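Local coordinates for protein triacylglycerol lipase (PDB 5AH1) that hydrolyses ester bonds, including those of synthetic polyesters, as a zinc-binding alpha/beta-hydrolase that probably also acts on triacylglycerols, at residues A[262-271]-A[284-292]; A[86-97]-A[246-257]. All blocks are in the same frame, centred on the assembly; numbering follows the deposited sequence.

Contact 1. Residues A[262-271]-A[284-292]; sequences LFSSIYDLKL and QRDYIERVL
In the loop joining helix 242-257 to helix 284-292, the irregular chain 262-271 runs along one side of helix 284-292, and Q284 and Y287 make the two direct hydrogen bonds. The amide of Q284 stands almost perpendicular to the ring of Y267, with NE2 poised over the ring centre, 3.3 Å above its plane. From there NE2 donates to Y267 O at 3.0 Å, a fairly straight bond (159° at the hydrogen) lying close to the amide plane. The bend at chi2 of Q284 (80°) turns the amide back across the ring, while its OE1 takes a hydrogen bond from K278 and another from a water that also donates to Y267 O. The hydroxyl of Y267 donates to L262 O at 2.7 Å, a bond within the loop that helps fix the ring's position. One helical turn on, Y287 OH accepts from L269 N at 2.9 Å and meets a water held by L271 N. Beside these polar links the contact is apolar: L269 CD1 reaches both I288 CD1 and V291 CG1, 3.8 Å from each, and L271 CD1 packs on the same V291 methyl. At the solvent side F263 CD1 lies against CA and CB of R285. F250 of helix 242-257 touches both L269 and I288, so the contact is wedged against that helix, with L292 resting on I246 farther along.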
loop_
_atom_site.group_PDB
_atom_site.type_symbol
_atom_site.label_atom_id
_atom_site.label_comp_id
_atom_site.label_asym_id
_atom_site.label_seq_id
_atom_site.Cartn_x
_atom_site.Cartn_y
_atom_site.Cartn_z
ATOM N N LEU A 262 10.090 16.869 11.245
ATOM C CA LEU A 262 8.822 16.738 10.523
ATOM C C LEU A 262 8.573 17.965 9.652
ATOM O O LEU A 262 7.957 17.873 8.598
ATOM C CB LEU A 262 7.659 16.565 11.502
ATOM C CG LEU A 262 6.256 16.437 10.895
ATOM C CD1 LEU A 262 6.134 15.197 10.019
ATOM C CD2 LEU A 262 5.206 16.422 12.006
ATOM N N PHE A 263 9.058 19.116 10.093
ATOM C CA PHE A 263 8.883 20.342 9.332
ATOM C C PHE A 263 10.161 20.787 8.638
ATOM O O PHE A 263 10.396 21.982 8.429
ATOM C CB PHE A 263 8.326 21.427 10.238
ATOM C CG PHE A 263 6.964 21.098 10.770
ATOM C CD1 PHE A 263 5.859 21.131 9.938
ATOM C CD2 PHE A 263 6.789 20.711 12.085
ATOM C CE1 PHE A 263 4.613 20.811 10.414
ATOM C CE2 PHE A 263 5.538 20.393 12.562
ATOM C CZ PHE A 263 4.453 20.442 11.724
ATOM N N SER A 264 10.979 19.811 8.259
ATOM C CA SER A 264 12.142 20.071 7.417
ATOM C C SER A 264 11.893 19.481 6.040
ATOM O O SER A 264 11.020 18.629 5.863
ATOM C CB SER A 264 13.416 19.498 8.030
ATOM O OG SER A 264 13.413 18.092 7.987
ATOM N N SER A 265 12.661 19.941 5.061
ATOM C CA SER A 265 12.441 19.562 3.668
ATOM C C SER A 265 13.054 18.210 3.361
ATOM O O SER A 265 14.050 18.119 2.655
ATOM C CB SER A 265 13.024 20.619 2.731
ATOM O OG SER A 265 12.456 21.874 3.013
ATOM N N ILE A 266 12.443 17.155 3.887
ATOM C CA ILE A 266 12.961 15.805 3.711
ATOM C C ILE A 266 11.881 14.867 3.168
ATOM O O ILE A 266 12.060 13.652 3.157
ATOM C CB ILE A 266 13.596 15.268 5.018
ATOM C CG1 ILE A 266 12.557 15.124 6.135
ATOM C CG2 ILE A 266 14.744 16.178 5.436
ATOM C CD1 ILE A 266 13.109 14.511 7.429
ATOM N N TYR A 267 10.765 15.429 2.708
ATOM C CA TYR A 267 9.743 14.653 2.010
ATOM C C TYR A 267 8.880 15.569 1.147
ATOM O O TYR A 267 8.768 16.758 1.401
ATOM C CB TYR A 267 8.884 13.835 2.989
ATOM C CG TYR A 267 8.159 14.652 4.017
ATOM C CD1 TYR A 267 8.793 15.048 5.189
ATOM C CD2 TYR A 267 6.852 15.054 3.813
ATOM C CE1 TYR A 267 8.140 15.806 6.134
ATOM C CE2 TYR A 267 6.190 15.805 4.746
ATOM C CZ TYR A 267 6.834 16.194 5.901
ATOM O OH TYR A 267 6.141 16.955 6.809
ATOM N N ASP A 268 8.284 14.983 0.118
ATOM C CA ASP A 268 7.546 15.695 -0.923
ATOM C C ASP A 268 6.220 14.955 -1.065
ATOM O O ASP A 268 6.202 13.730 -1.177
ATOM C CB ASP A 268 8.397 15.628 -2.204
ATOM C CG ASP A 268 7.747 16.259 -3.441
ATOM O OD1 ASP A 268 6.568 16.677 -3.424
ATOM O OD2 ASP A 268 8.468 16.327 -4.470
ATOM N N LEU A 269 5.109 15.677 -1.002
ATOM C CA LEU A 269 3.779 15.056 -1.114
ATOM C C LEU A 269 3.368 14.779 -2.559
ATOM O O LEU A 269 2.379 14.091 -2.797
ATOM C CB LEU A 269 2.714 15.897 -0.426
ATOM C CG LEU A 269 2.960 16.130 1.061
ATOM C CD1 LEU A 269 1.960 17.132 1.609
ATOM C CD2 LEU A 269 2.910 14.824 1.844
ATOM N N LYS A 270 4.133 15.295 -3.518
ATOM C CA LYS A 270 4.006 14.907 -4.926
ATOM C C LYS A 270 2.617 15.171 -5.507
ATOM O O LYS A 270 2.136 14.418 -6.351
ATOM C CB LYS A 270 4.421 13.439 -5.115
ATOM C CG LYS A 270 5.730 13.103 -4.407
ATOM C CD LYS A 270 6.291 11.706 -4.719
ATOM C CE LYS A 270 7.594 11.473 -3.976
ATOM N NZ LYS A 270 7.434 11.409 -2.513
ATOM N N LEU A 271 2.017 16.295 -5.116
ATOM C CA LEU A 271 0.702 16.698 -5.614
ATOM C C LEU A 271 0.820 17.690 -6.782
ATOM O O LEU A 271 -0.030 18.559 -6.950
ATOM C CB LEU A 271 -0.136 17.263 -4.455
ATOM C CG LEU A 271 -0.540 16.180 -3.441
ATOM C CD1 LEU A 271 -1.014 16.810 -2.151
ATOM C CD2 LEU A 271 -1.596 15.235 -3.999
ATOM N N GLN A 284 8.852 24.253 4.510
ATOM C CA GLN A 284 8.132 22.991 4.612
ATOM C C GLN A 284 6.875 23.156 5.461
ATOM O O GLN A 284 5.826 22.621 5.116
ATOM C CB GLN A 284 9.030 21.881 5.170
ATOM C CG GLN A 284 8.407 20.486 5.152
ATOM C CD GLN A 284 8.466 19.814 3.787
ATOM O OE1 GLN A 284 8.865 20.419 2.796
ATOM N NE2 GLN A 284 8.080 18.554 3.737
ATOM N N ARG A 285 6.966 23.893 6.563
ATOM C CA ARG A 285 5.800 24.073 7.419
ATOM C C ARG A 285 4.664 24.787 6.688
ATOM O O ARG A 285 3.504 24.410 6.825
ATOM C CB ARG A 285 6.175 24.842 8.684
ATOM C CG ARG A 285 4.999 25.111 9.614
ATOM C CD ARG A 285 4.401 26.494 9.364
ATOM N NE ARG A 285 3.088 26.650 9.981
ATOM C CZ ARG A 285 2.881 27.044 11.232
ATOM N NH1 ARG A 285 3.906 27.325 12.032
ATOM N NH2 ARG A 285 1.641 27.154 11.688
ATOM N N ASP A 286 4.982 25.834 5.933
ATOM C CA ASP A 286 3.944 26.570 5.224
ATOM C C ASP A 286 3.329 25.713 4.116
ATOM O O ASP A 286 2.118 25.754 3.880
ATOM C CB ASP A 286 4.500 27.883 4.681
ATOM C CG ASP A 286 4.652 28.948 5.760
ATOM O OD1 ASP A 286 4.141 28.758 6.888
ATOM O OD2 ASP A 286 5.255 29.999 5.473
ATOM N N TYR A 287 4.158 24.893 3.484
ATOM C CA TYR A 287 3.713 23.983 2.427
ATOM C C TYR A 287 2.751 22.942 2.986
ATOM O O TYR A 287 1.685 22.715 2.416
ATOM C CB TYR A 287 4.963 23.349 1.823
ATOM C CG TYR A 287 4.811 22.077 1.013
ATOM C CD1 TYR A 287 4.020 22.017 -0.129
ATOM C CD2 TYR A 287 5.526 20.941 1.356
ATOM C CE1 TYR A 287 3.917 20.834 -0.881
ATOM C CE2 TYR A 287 5.441 19.767 0.614
ATOM C CZ TYR A 287 4.637 19.710 -0.505
ATOM O OH TYR A 287 4.566 18.540 -1.240
ATOM N N ILE A 288 3.104 22.346 4.121
ATOM C CA ILE A 288 2.227 21.367 4.758
ATOM C C ILE A 288 0.886 21.978 5.179
ATOM O O ILE A 288 -0.176 21.386 4.958
ATOM C CB ILE A 288 2.932 20.693 5.971
ATOM C CG1 ILE A 288 4.137 19.856 5.509
ATOM C CG2 ILE A 288 1.950 19.837 6.766
ATOM C CD1 ILE A 288 3.893 18.889 4.380
ATOM N N GLU A 289 0.927 23.160 5.782
ATOM C CA GLU A 289 -0.304 23.818 6.196
ATOM C C GLU A 289 -1.187 24.111 4.982
ATOM O O GLU A 289 -2.411 23.942 5.025
ATOM C CB GLU A 289 0.023 25.105 6.958
ATOM C CG GLU A 289 -1.184 25.787 7.575
ATOM C CD GLU A 289 -0.803 26.773 8.663
ATOM O OE1 GLU A 289 0.381 27.177 8.725
ATOM O OE2 GLU A 289 -1.694 27.142 9.462
ATOM N N ARG A 290 -0.563 24.562 3.899
ATOM C CA ARG A 290 -1.298 24.887 2.690
ATOM C C ARG A 290 -1.956 23.641 2.085
ATOM O O ARG A 290 -3.129 23.682 1.699
ATOM C CB ARG A 290 -0.374 25.587 1.693
ATOM C CG ARG A 290 -1.080 26.160 0.494
ATOM C CD ARG A 290 -0.169 27.101 -0.275
ATOM N NE ARG A 290 1.096 26.488 -0.658
ATOM C CZ ARG A 290 1.284 25.754 -1.757
ATOM N NH1 ARG A 290 0.288 25.515 -2.606
ATOM N NH2 ARG A 290 2.487 25.253 -2.010
ATOM N N VAL A 291 -1.229 22.529 2.041
ATOM C CA VAL A 291 -1.804 21.282 1.556
ATOM C C VAL A 291 -2.936 20.802 2.474
ATOM O O VAL A 291 -4.001 20.410 1.996
ATOM C CB VAL A 291 -0.722 20.203 1.386
ATOM C CG1 VAL A 291 -1.336 18.861 1.061
ATOM C CG2 VAL A 291 0.245 20.613 0.282
ATOM N N LEU A 292 -2.728 20.845 3.789
ATOM C CA LEU A 292 -3.789 20.453 4.722
ATOM C C LEU A 292 -5.061 21.268 4.578
ATOM O O LEU A 292 -6.164 20.737 4.749
ATOM C CB LEU A 292 -3.301 20.543 6.163
ATOM C CG LEU A 292 -2.379 19.404 6.573
ATOM C CD1 LEU A 292 -1.785 19.700 7.932
ATOM C CD2 LEU A 292 -3.135 18.063 6.601
HETATM O O HOH W 1 9.628 24.468 7.795
HETATM O O HOH W 2 9.570 19.407 0.118
HETATM O O HOH W 3 3.300 18.528 -3.538
#

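Contact 2. Residues A[86-97]-A[246-257]; sequences FMGFGRDELLGY and ISYTFGVLGTIT
The loop after strand 80-83 of the central parallel sheet brings F86 beside the probable nucleophile elbow of this alpha/beta-hydrolase, where its backbone N makes a weak hydrogen bond to S182 OG, and then runs along one flank of helix 242-257, which it meets through side chains without a hydrogen bond between them. At one end the ring of F86 turns its edge to the helix, CZ meeting I246 CD1 at 3.4 Å; it also touches A304 and L308 of helix 304-308. M87 folds next to it, its CG above the F86 ring and against T249, which is modelled in two conformers. Successive bends at chi2 and chi3 (-70° and -77°) curl the thioether so that CE touches CD1 of F250 at 3.6 Å, while SD stands 4.9 Å from the ring centroid in an oblique Met-aromatic contact. L253 fills the middle, its CD2 against F89 CE2 and its CD1 3.9 Å from L94 CD2. At the far end I256 CG2 sits squarely over the face of Y97, 3.6 Å from the centroid and 12° off the normal, a CH-pi contact. With dispersion, CH-pi and sulfur-aromatic contacts alone, the fit of loop to helix depends on shape; T249 OG1, in the conformer described, bonds back to its own helix at L245 O, and Y97 OH to T432.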
loop_
_atom_site.group_PDB
_atom_site.type_symbol
_atom_site.label_atom_id
_atom_site.label_comp_id
_atom_site.label_asym_id
_atom_site.label_seq_id
_atom_site.Cartn_x
_atom_site.Cartn_y
_atom_site.Cartn_z
ATOM N N PHE A 86 -0.030 4.438 1.760
ATOM C CA PHE A 86 -0.431 5.808 2.081
ATOM C C PHE A 86 0.640 6.460 2.944
ATOM O O PHE A 86 1.121 5.842 3.902
ATOM C CB PHE A 86 -1.766 5.720 2.824
ATOM C CG PHE A 86 -2.378 7.038 3.216
ATOM C CD1 PHE A 86 -2.827 7.938 2.272
ATOM C CD2 PHE A 86 -2.590 7.324 4.536
ATOM C CE1 PHE A 86 -3.433 9.110 2.649
ATOM C CE2 PHE A 86 -3.196 8.495 4.904
ATOM C CZ PHE A 86 -3.609 9.381 3.962
ATOM N N MET A 87 1.047 7.671 2.575
ATOM C CA MET A 87 2.068 8.400 3.321
ATOM C C MET A 87 3.391 7.635 3.445
ATOM O O MET A 87 4.095 7.743 4.448
ATOM C CB MET A 87 1.523 8.894 4.673
ATOM C CG MET A 87 0.611 10.132 4.505
ATOM S SD MET A 87 1.562 11.602 4.027
ATOM C CE MET A 87 2.253 12.008 5.608
ATOM N N GLY A 88 3.730 6.882 2.393
ATOM C CA GLY A 88 5.065 6.329 2.221
ATOM C C GLY A 88 5.890 7.183 1.279
ATOM O O GLY A 88 5.332 7.869 0.416
ATOM N N PHE A 89 7.211 7.165 1.466
ATOM C CA PHE A 89 8.129 8.027 0.726
ATOM C C PHE A 89 9.264 7.229 0.096
ATOM O O PHE A 89 9.362 6.020 0.301
ATOM C CB PHE A 89 8.624 9.132 1.653
ATOM C CG PHE A 89 7.507 10.018 2.108
ATOM C CD1 PHE A 89 7.050 11.048 1.301
ATOM C CD2 PHE A 89 6.856 9.776 3.309
ATOM C CE1 PHE A 89 5.960 11.836 1.683
ATOM C CE2 PHE A 89 5.781 10.565 3.698
ATOM C CZ PHE A 89 5.335 11.600 2.884
ATOM N N GLY A 90 10.099 7.913 -0.678
ATOM C CA GLY A 90 11.130 7.265 -1.469
ATOM C C GLY A 90 12.429 7.045 -0.738
ATOM O O GLY A 90 12.643 7.532 0.377
ATOM N N ARG A 91 13.309 6.301 -1.393
ATOM C CA ARG A 91 14.615 5.963 -0.834
ATOM C C ARG A 91 15.485 7.179 -0.557
ATOM O O ARG A 91 16.354 7.120 0.302
ATOM C CB ARG A 91 15.359 5.012 -1.772
ATOM C CG ARG A 91 14.751 3.637 -1.839
ATOM C CD ARG A 91 15.552 2.704 -2.755
ATOM N NE ARG A 91 16.949 2.544 -2.357
ATOM C CZ ARG A 91 17.361 1.702 -1.419
ATOM N NH1 ARG A 91 16.497 0.949 -0.756
ATOM N NH2 ARG A 91 18.647 1.614 -1.121
ATOM N N ASP A 92 15.250 8.265 -1.296
ATOM C CA ASP A 92 15.985 9.515 -1.140
ATOM C C ASP A 92 15.301 10.485 -0.177
ATOM O O ASP A 92 15.699 11.641 -0.077
ATOM C CB ASP A 92 16.127 10.199 -2.504
ATOM C CG ASP A 92 14.781 10.604 -3.101
ATOM O OD1 ASP A 92 13.816 9.820 -2.997
ATOM O OD2 ASP A 92 14.691 11.716 -3.672
ATOM N N GLU A 93 14.276 10.026 0.529
ATOM C CA GLU A 93 13.534 10.877 1.454
ATOM C C GLU A 93 13.690 10.386 2.890
ATOM O O GLU A 93 14.173 9.280 3.125
ATOM C CB GLU A 93 12.051 10.931 1.041
ATOM C CG GLU A 93 11.861 11.490 -0.375
ATOM C CD GLU A 93 10.420 11.656 -0.799
ATOM O OE1 GLU A 93 9.809 10.682 -1.278
ATOM O OE2 GLU A 93 9.902 12.783 -0.716
ATOM N N LEU A 94 13.321 11.246 3.835
ATOM C CA LEU A 94 13.328 10.932 5.269
ATOM C C LEU A 94 14.716 10.614 5.806
ATOM O O LEU A 94 14.857 9.842 6.758
ATOM C CB LEU A 94 12.363 9.782 5.597
ATOM C CG LEU A 94 10.913 9.958 5.149
ATOM C CD1 LEU A 94 10.069 8.809 5.692
ATOM C CD2 LEU A 94 10.356 11.318 5.586
ATOM N N LEU A 95 15.729 11.235 5.207
ATOM C CA LEU A 95 17.107 11.118 5.675
ATOM C C LEU A 95 17.523 9.664 5.805
ATOM O O LEU A 95 18.258 9.290 6.721
ATOM C CB LEU A 95 17.281 11.865 7.000
ATOM C CG LEU A 95 17.055 13.373 6.860
ATOM C CD1 LEU A 95 17.071 14.051 8.202
ATOM C CD2 LEU A 95 18.084 14.008 5.947
ATOM N N GLY A 96 17.077 8.847 4.862
ATOM C CA GLY A 96 17.547 7.476 4.778
ATOM C C GLY A 96 16.682 6.445 5.476
ATOM O O GLY A 96 16.937 5.249 5.323
ATOM N N TYR A 97 15.686 6.872 6.251
ATOM C CA TYR A 97 14.784 5.911 6.863
ATOM C C TYR A 97 13.916 5.323 5.765
ATOM O O TYR A 97 13.239 6.066 5.064
ATOM C CB TYR A 97 13.893 6.577 7.912
ATOM C CG TYR A 97 13.179 5.571 8.785
ATOM C CD1 TYR A 97 13.772 5.087 9.938
ATOM C CD2 TYR A 97 11.923 5.085 8.445
ATOM C CE1 TYR A 97 13.134 4.155 10.728
ATOM C CE2 TYR A 97 11.289 4.146 9.228
ATOM C CZ TYR A 97 11.893 3.691 10.373
ATOM O OH TYR A 97 11.279 2.750 11.163
ATOM N N ILE A 246 -5.395 12.871 7.378
ATOM C CA ILE A 246 -4.095 13.299 6.876
ATOM C C ILE A 246 -3.243 13.911 7.998
ATOM O O ILE A 246 -2.061 13.604 8.133
ATOM C CB ILE A 246 -4.234 14.305 5.707
ATOM C CG1 ILE A 246 -4.981 13.691 4.519
ATOM C CG2 ILE A 246 -2.860 14.795 5.261
ATOM C CD1 ILE A 246 -4.188 12.675 3.762
ATOM N N SER A 247 -3.844 14.763 8.819
ATOM C CA SER A 247 -3.115 15.416 9.898
ATOM C C SER A 247 -2.573 14.375 10.890
ATOM O O SER A 247 -1.410 14.432 11.294
ATOM C CB SER A 247 -4.013 16.442 10.586
ATOM O OG SER A 247 -3.261 17.219 11.488
ATOM N N TYR A 248 -3.410 13.415 11.266
ATOM C CA TYR A 248 -2.967 12.301 12.088
ATOM C C TYR A 248 -1.749 11.589 11.486
ATOM O O TYR A 248 -0.787 11.289 12.194
ATOM C CB TYR A 248 -4.105 11.293 12.284
ATOM C CG TYR A 248 -3.623 9.983 12.852
ATOM C CD1 TYR A 248 -3.277 9.868 14.188
ATOM C CD2 TYR A 248 -3.502 8.864 12.045
ATOM C CE1 TYR A 248 -2.814 8.674 14.712
ATOM C CE2 TYR A 248 -3.039 7.664 12.553
ATOM C CZ TYR A 248 -2.703 7.574 13.892
ATOM O OH TYR A 248 -2.243 6.362 14.385
ATOM N N THR A 249 -1.793 11.350 10.184
ATOM C CA THR A 249 -0.727 10.607 9.542
ATOM C C THR A 249 0.586 11.413 9.484
ATOM O O THR A 249 1.663 10.835 9.501
ATOM C CB THR A 249 -1.168 10.105 8.168
ATOM O OG1 THR A 249 -2.442 9.454 8.298
ATOM C CG2 THR A 249 -0.168 9.113 7.637
ATOM N N PHE A 250 0.504 12.740 9.454
ATOM C CA PHE A 250 1.698 13.588 9.616
ATOM C C PHE A 250 2.258 13.425 11.023
ATOM O O PHE A 250 3.469 13.405 11.217
ATOM C CB PHE A 250 1.402 15.064 9.347
ATOM C CG PHE A 250 1.375 15.423 7.892
ATOM C CD1 PHE A 250 2.499 15.280 7.098
ATOM C CD2 PHE A 250 0.232 15.943 7.325
ATOM C CE1 PHE A 250 2.462 15.628 5.762
ATOM C CE2 PHE A 250 0.192 16.285 5.996
ATOM C CZ PHE A 250 1.299 16.127 5.212
ATOM N N GLY A 251 1.374 13.317 12.002
ATOM C CA GLY A 251 1.781 13.011 13.363
ATOM C C GLY A 251 2.549 11.699 13.437
ATOM O O GLY A 251 3.615 11.634 14.043
ATOM N N VAL A 252 2.014 10.644 12.820
ATOM C CA VAL A 252 2.699 9.358 12.798
ATOM C C VAL A 252 4.073 9.512 12.134
ATOM O O VAL A 252 5.080 8.996 12.624
ATOM C CB VAL A 252 1.878 8.276 12.075
ATOM C CG1 VAL A 252 2.665 6.987 12.022
ATOM C CG2 VAL A 252 0.550 8.038 12.789
ATOM N N LEU A 253 4.124 10.227 11.016
ATOM C CA LEU A 253 5.400 10.473 10.346
ATOM C C LEU A 253 6.387 11.136 11.316
ATOM O O LEU A 253 7.561 10.772 11.363
ATOM C CB LEU A 253 5.185 11.317 9.084
ATOM C CG LEU A 253 6.438 11.730 8.303
ATOM C CD1 LEU A 253 7.241 10.527 7.828
ATOM C CD2 LEU A 253 6.041 12.589 7.116
ATOM N N GLY A 254 5.898 12.088 12.102
ATOM C CA GLY A 254 6.717 12.774 13.082
ATOM C C GLY A 254 7.301 11.863 14.150
ATOM O O GLY A 254 8.372 12.165 14.672
ATOM N N THR A 255 6.619 10.764 14.489
ATOM C CA THR A 255 7.160 9.836 15.484
ATOM C C THR A 255 8.395 9.143 14.931
ATOM O O THR A 255 9.199 8.608 15.689
ATOM C CB THR A 255 6.135 8.757 15.954
ATOM O OG1 THR A 255 5.853 7.822 14.901
ATOM C CG2 THR A 255 4.854 9.409 16.442
ATOM N N ILE A 256 8.536 9.156 13.608
ATOM C CA ILE A 256 9.691 8.577 12.939
ATOM C C ILE A 256 10.757 9.630 12.665
ATOM O O ILE A 256 11.931 9.403 12.937
ATOM C CB ILE A 256 9.278 7.899 11.616
ATOM C CG1 ILE A 256 8.271 6.783 11.896
ATOM C CG2 ILE A 256 10.490 7.360 10.876
ATOM C CD1 ILE A 256 8.737 5.755 12.894
ATOM N N THR A 257 10.366 10.784 12.134
ATOM C CA THR A 257 11.355 11.799 11.774
ATOM C C THR A 257 11.884 12.543 12.992
ATOM O O THR A 257 13.007 13.050 12.972
ATOM C CB THR A 257 10.777 12.858 10.806
ATOM O OG1 THR A 257 9.680 13.536 11.422
ATOM C CG2 THR A 257 10.298 12.209 9.529
#

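How the contacts relate
The two contacts lie about 11 Å apart, centre to centre, and share a polar seam. K270 NZ of contact 1 forms a salt bridge with E93 OE1 of contact 2 at 2.8 Å; that same oxygen accepts from G90 N, so it joins the 86-97 turn to the 262-271 loop. Alongside, I266 O and L94 N are 2.8 Å apart, probably hydrogen-bonded, and Y267 meets F89 with the ring planes about 60° apart. On the apolar side F250 is common to both contacts. The L271 side chain lies about 9 Å from the zinc ion, whereas F86 touches the presumed nucleophile elbow.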